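PDB 2XTS: sulfite dehydrogenase, which probably oxidises protein-bound sulfane sulfur at a molybdenum cofactor and passes the electrons to heme c, as part of the bacterial Sox system. Local coordinates for residues A[120-128]-A[137-145]. Sequence-based numbering, arbitrary orientation.
Sequences CAANGGMEW and QYTQGMIHN. With 2MO (molybdenum (IV)oxide), chain F; MTE (phosphonic acidmono-(2-amino-5,6-dimercapto-4-oxo-3,7,8a,9,10,10a-hexahydro-4H-8-oxa-1,3,9,10-tetraaza-anthracen-7-ylmethyl)ester), chain E.
The side-chain amide of Asn123 grips the backbone of Gln140 and Met142, in the turn that leads from the helix of Tyr138 and Thr139 into strand 143-152. With CG anti to the backbone N (chi1 -163°), its ND2 donates to Gln140 O at 2.9 Å and its OD1 accepts from Met142 N at 3.0 Å, each donor standing above the acceptor's carbonyl plane. ND2 also donates to Glu119 OE2, and a water links OD1 to Gly124 N and Tyr138 O. A leucine here would probably leave Met142 N, Gln140 O and Glu119 without this mate and the water short of one partner. Beside this polar centre packing is close: Cys120 CB lies 3.7 Å from Met142 CB, and Cys120 N donates to Met142 O. The Met142 chain, extended beyond CG, passes Asn123 OD1 with CB and CG and carries SD and CE along Ala122. The looser side lies toward Ala122 and Met126, both partly exposed, where Met126 meets Met142 tip to tip through methyls alone, CE to CE at 3.7 Å. Cys120 SG binds molybdenum at 2.4 Å, and His144 NE2 donates to cofactor phosphate O3P. Cysteine plus one pterin dithiolene on molybdenum is the signature of the sulfite oxidase family.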
loop_
_atom_site.group_PDB
_atom_site.type_symbol
_atom_site.label_atom_id
_atom_site.label_comp_id
_atom_site.label_asym_id
_atom_site.label_seq_id
_atom_site.Cartn_x
_atom_site.Cartn_y
_atom_site.Cartn_z
ATOM N N CYS A 120 14.675 6.623 -9.492
ATOM C CA CYS A 120 15.627 6.414 -10.584
ATOM C C CYS A 120 16.602 7.600 -10.649
ATOM O O CYS A 120 16.217 8.740 -10.505
ATOM C CB CYS A 120 14.874 6.304 -11.893
ATOM S SG CYS A 120 15.940 5.895 -13.309
ATOM N N ALA A 121 17.872 7.288 -10.870
ATOM C CA ALA A 121 18.900 8.293 -11.021
ATOM C C ALA A 121 18.517 9.319 -12.075
ATOM O O ALA A 121 18.907 10.500 -11.973
ATOM C CB ALA A 121 20.208 7.633 -11.425
ATOM N N ALA A 122 17.799 8.849 -13.098
ATOM C CA ALA A 122 17.395 9.656 -14.248
ATOM C C ALA A 122 16.122 10.475 -14.036
ATOM O O ALA A 122 15.674 11.130 -14.964
ATOM C CB ALA A 122 17.278 8.769 -15.497
ATOM N N ASN A 123 15.533 10.440 -12.837
ATOM C CA ASN A 123 14.284 11.163 -12.604
ATOM C C ASN A 123 14.515 12.663 -12.844
ATOM O O ASN A 123 15.438 13.258 -12.292
ATOM C CB ASN A 123 13.782 10.893 -11.191
ATOM C CG ASN A 123 12.326 11.241 -10.998
ATOM O OD1 ASN A 123 11.521 11.188 -11.935
ATOM N ND2 ASN A 123 11.966 11.549 -9.758
ATOM N N GLY A 124 13.720 13.255 -13.728
ATOM C CA GLY A 124 13.944 14.640 -14.093
ATOM C C GLY A 124 15.112 14.920 -15.026
ATOM O O GLY A 124 15.426 16.070 -15.344
ATOM N N GLY A 125 15.771 13.882 -15.506
ATOM C CA GLY A 125 16.981 14.075 -16.301
ATOM C C GLY A 125 16.701 14.750 -17.631
ATOM O O GLY A 125 17.525 15.520 -18.139
ATOM N N MET A 126 15.523 14.503 -18.187
ATOM C CA MET A 126 15.103 15.157 -19.435
ATOM C C MET A 126 14.915 16.659 -19.257
ATOM O O MET A 126 14.764 17.381 -20.240
ATOM C CB MET A 126 13.818 14.524 -20.020
ATOM C CG MET A 126 12.516 14.875 -19.314
ATOM S SD MET A 126 12.291 14.169 -17.675
ATOM C CE MET A 126 12.084 12.407 -18.060
ATOM N N GLU A 127 14.851 17.111 -18.007
ATOM C CA GLU A 127 14.684 18.535 -17.654
ATOM C C GLU A 127 15.991 19.256 -17.362
ATOM O O GLU A 127 15.979 20.429 -17.019
ATOM C CB GLU A 127 13.741 18.679 -16.455
ATOM C CG GLU A 127 12.375 18.038 -16.641
ATOM C CD GLU A 127 11.521 18.789 -17.620
ATOM O OE1 GLU A 127 11.193 19.958 -17.302
ATOM O OE2 GLU A 127 11.143 18.211 -18.669
ATOM N N TRP A 128 17.128 18.593 -17.538
ATOM C CA TRP A 128 18.408 19.248 -17.272
ATOM C C TRP A 128 18.611 20.473 -18.155
ATOM O O TRP A 128 19.201 21.459 -17.727
ATOM C CB TRP A 128 19.582 18.300 -17.483
ATOM C CG TRP A 128 20.060 17.623 -16.232
ATOM C CD1 TRP A 128 20.155 16.275 -16.019
ATOM C CD2 TRP A 128 20.567 18.258 -15.055
ATOM N NE1 TRP A 128 20.705 16.034 -14.781
ATOM C CE2 TRP A 128 20.947 17.238 -14.165
ATOM C CE3 TRP A 128 20.734 19.589 -14.661
ATOM C CZ2 TRP A 128 21.493 17.503 -12.919
ATOM C CZ3 TRP A 128 21.275 19.842 -13.417
ATOM C CH2 TRP A 128 21.654 18.808 -12.564
ATOM N N GLN A 137 3.950 13.692 -13.177
ATOM C CA GLN A 137 4.093 12.259 -13.442
ATOM C C GLN A 137 5.339 12.027 -14.297
ATOM O O GLN A 137 6.120 11.089 -14.069
ATOM C CB GLN A 137 2.861 11.739 -14.188
ATOM C CG GLN A 137 2.998 10.304 -14.634
ATOM C CD GLN A 137 1.677 9.610 -14.857
ATOM O OE1 GLN A 137 0.681 10.273 -15.157
ATOM N NE2 GLN A 137 1.662 8.291 -14.707
ATOM N N TYR A 138 5.538 12.898 -15.290
ATOM C CA TYR A 138 6.626 12.728 -16.263
ATOM C C TYR A 138 7.955 13.280 -15.762
ATOM O O TYR A 138 9.002 12.690 -15.978
ATOM C CB TYR A 138 6.238 13.376 -17.612
ATOM C CG TYR A 138 4.922 12.855 -18.095
ATOM C CD1 TYR A 138 4.812 11.569 -18.591
ATOM C CD2 TYR A 138 3.781 13.614 -17.996
ATOM C CE1 TYR A 138 3.600 11.065 -18.986
ATOM C CE2 TYR A 138 2.553 13.103 -18.361
ATOM C CZ TYR A 138 2.477 11.834 -18.875
ATOM O OH TYR A 138 1.275 11.288 -19.236
ATOM N N THR A 139 7.922 14.450 -15.136
ATOM C CA THR A 139 9.160 15.103 -14.751
ATOM C C THR A 139 9.692 14.684 -13.374
ATOM O O THR A 139 10.869 14.906 -13.086
ATOM C CB THR A 139 9.028 16.649 -14.880
ATOM O OG1 THR A 139 7.880 17.135 -14.183
ATOM C CG2 THR A 139 8.896 17.054 -16.324
ATOM N N GLN A 140 8.862 14.018 -12.546
ATOM C CA GLN A 140 9.269 13.550 -11.232
ATOM C C GLN A 140 8.797 12.132 -10.894
ATOM O O GLN A 140 9.054 11.672 -9.792
ATOM C CB GLN A 140 8.823 14.541 -10.140
ATOM C CG GLN A 140 9.642 15.841 -10.007
ATOM C CD GLN A 140 9.212 16.931 -10.991
ATOM O OE1 GLN A 140 8.123 16.895 -11.550
ATOM N NE2 GLN A 140 10.050 17.937 -11.151
ATOM N N GLY A 141 8.096 11.465 -11.806
ATOM C CA GLY A 141 7.432 10.218 -11.468
ATOM C C GLY A 141 8.223 8.927 -11.599
ATOM O O GLY A 141 7.656 7.863 -11.452
ATOM N N MET A 142 9.532 8.990 -11.820
ATOM C CA MET A 142 10.371 7.798 -11.727
ATOM C C MET A 142 10.736 7.583 -10.247
ATOM O O MET A 142 11.904 7.644 -9.852
ATOM C CB MET A 142 11.651 7.893 -12.574
ATOM C CG MET A 142 11.498 8.321 -13.980
ATOM S SD MET A 142 13.158 8.281 -14.743
ATOM C CE MET A 142 12.887 9.232 -16.234
ATOM N N ILE A 143 9.719 7.322 -9.423
ATOM C CA ILE A 143 9.898 7.152 -8.016
ATOM C C ILE A 143 8.727 6.337 -7.477
ATOM O O ILE A 143 7.596 6.447 -7.952
ATOM C CB ILE A 143 9.966 8.548 -7.311
ATOM C CG1 ILE A 143 10.464 8.432 -5.881
ATOM C CG2 ILE A 143 8.631 9.310 -7.365
ATOM C CD1 ILE A 143 11.012 9.753 -5.359
ATOM N N HIS A 144 9.004 5.563 -6.441
ATOM C CA HIS A 144 7.965 4.919 -5.655
ATOM C C HIS A 144 8.446 4.781 -4.216
ATOM O O HIS A 144 9.626 4.961 -3.932
ATOM C CB HIS A 144 7.446 3.591 -6.274
ATOM C CG HIS A 144 8.439 2.497 -6.470
ATOM N ND1 HIS A 144 9.174 1.946 -5.443
ATOM C CD2 HIS A 144 8.698 1.754 -7.569
ATOM C CE1 HIS A 144 9.882 0.938 -5.923
ATOM N NE2 HIS A 144 9.614 0.802 -7.209
ATOM N N ASN A 145 7.517 4.492 -3.311
ATOM C CA ASN A 145 7.788 4.468 -1.885
ATOM C C ASN A 145 6.953 3.389 -1.257
ATOM O O ASN A 145 5.753 3.455 -1.268
ATOM C CB ASN A 145 7.458 5.841 -1.294
ATOM C CG ASN A 145 7.858 6.013 0.167
ATOM O OD1 ASN A 145 6.992 5.984 1.072
ATOM N ND2 ASN A 145 9.097 6.263 0.410
HETATM MO MO 2MO F . 17.209 3.924 -12.862
HETATM O OT1 2MO F . 18.496 4.513 -11.759
HETATM O OT2 2MO F . 17.652 4.166 -14.754
HETATM N N1 MTE E . 17.477 -4.792 -11.545
HETATM C C2 MTE E . 17.646 -5.607 -12.581
HETATM N N2 MTE E . 17.968 -6.897 -12.346
HETATM N N3 MTE E . 17.484 -5.193 -13.852
HETATM C C4 MTE E . 17.152 -3.908 -14.168
HETATM O O4 MTE E . 17.008 -3.606 -15.371
HETATM N N5 MTE E . 16.729 -1.606 -13.263
HETATM C C6 MTE E . 17.180 -0.795 -12.156
HETATM C C7 MTE E . 16.750 -1.291 -10.784
HETATM N N8 MTE E . 17.059 -2.691 -10.645
HETATM C C9 MTE E . 16.981 -2.954 -13.090
HETATM C C10 MTE E . 17.177 -3.471 -11.730
HETATM C "C1'" MTE E . 16.789 0.666 -12.290
HETATM S "S1'" MTE E . 17.655 1.669 -13.434
HETATM C "C2'" MTE E . 15.850 1.230 -11.493
HETATM S "S2'" MTE E . 15.530 2.919 -11.509
HETATM C "C3'" MTE E . 15.082 0.356 -10.525
HETATM O "O3'" MTE E . 15.361 -1.049 -10.641
HETATM C "C4'" MTE E . 13.591 0.505 -10.764
HETATM O "O4'" MTE E . 12.869 -0.260 -9.789
HETATM P P MTE E . 11.334 -0.566 -10.138
HETATM O O1P MTE E . 10.760 0.881 -10.220
HETATM O O2P MTE E . 11.221 -1.237 -11.468
HETATM O O3P MTE E . 10.807 -1.305 -8.956
HETATM O O HOH W 1 11.365 11.926 -14.648
#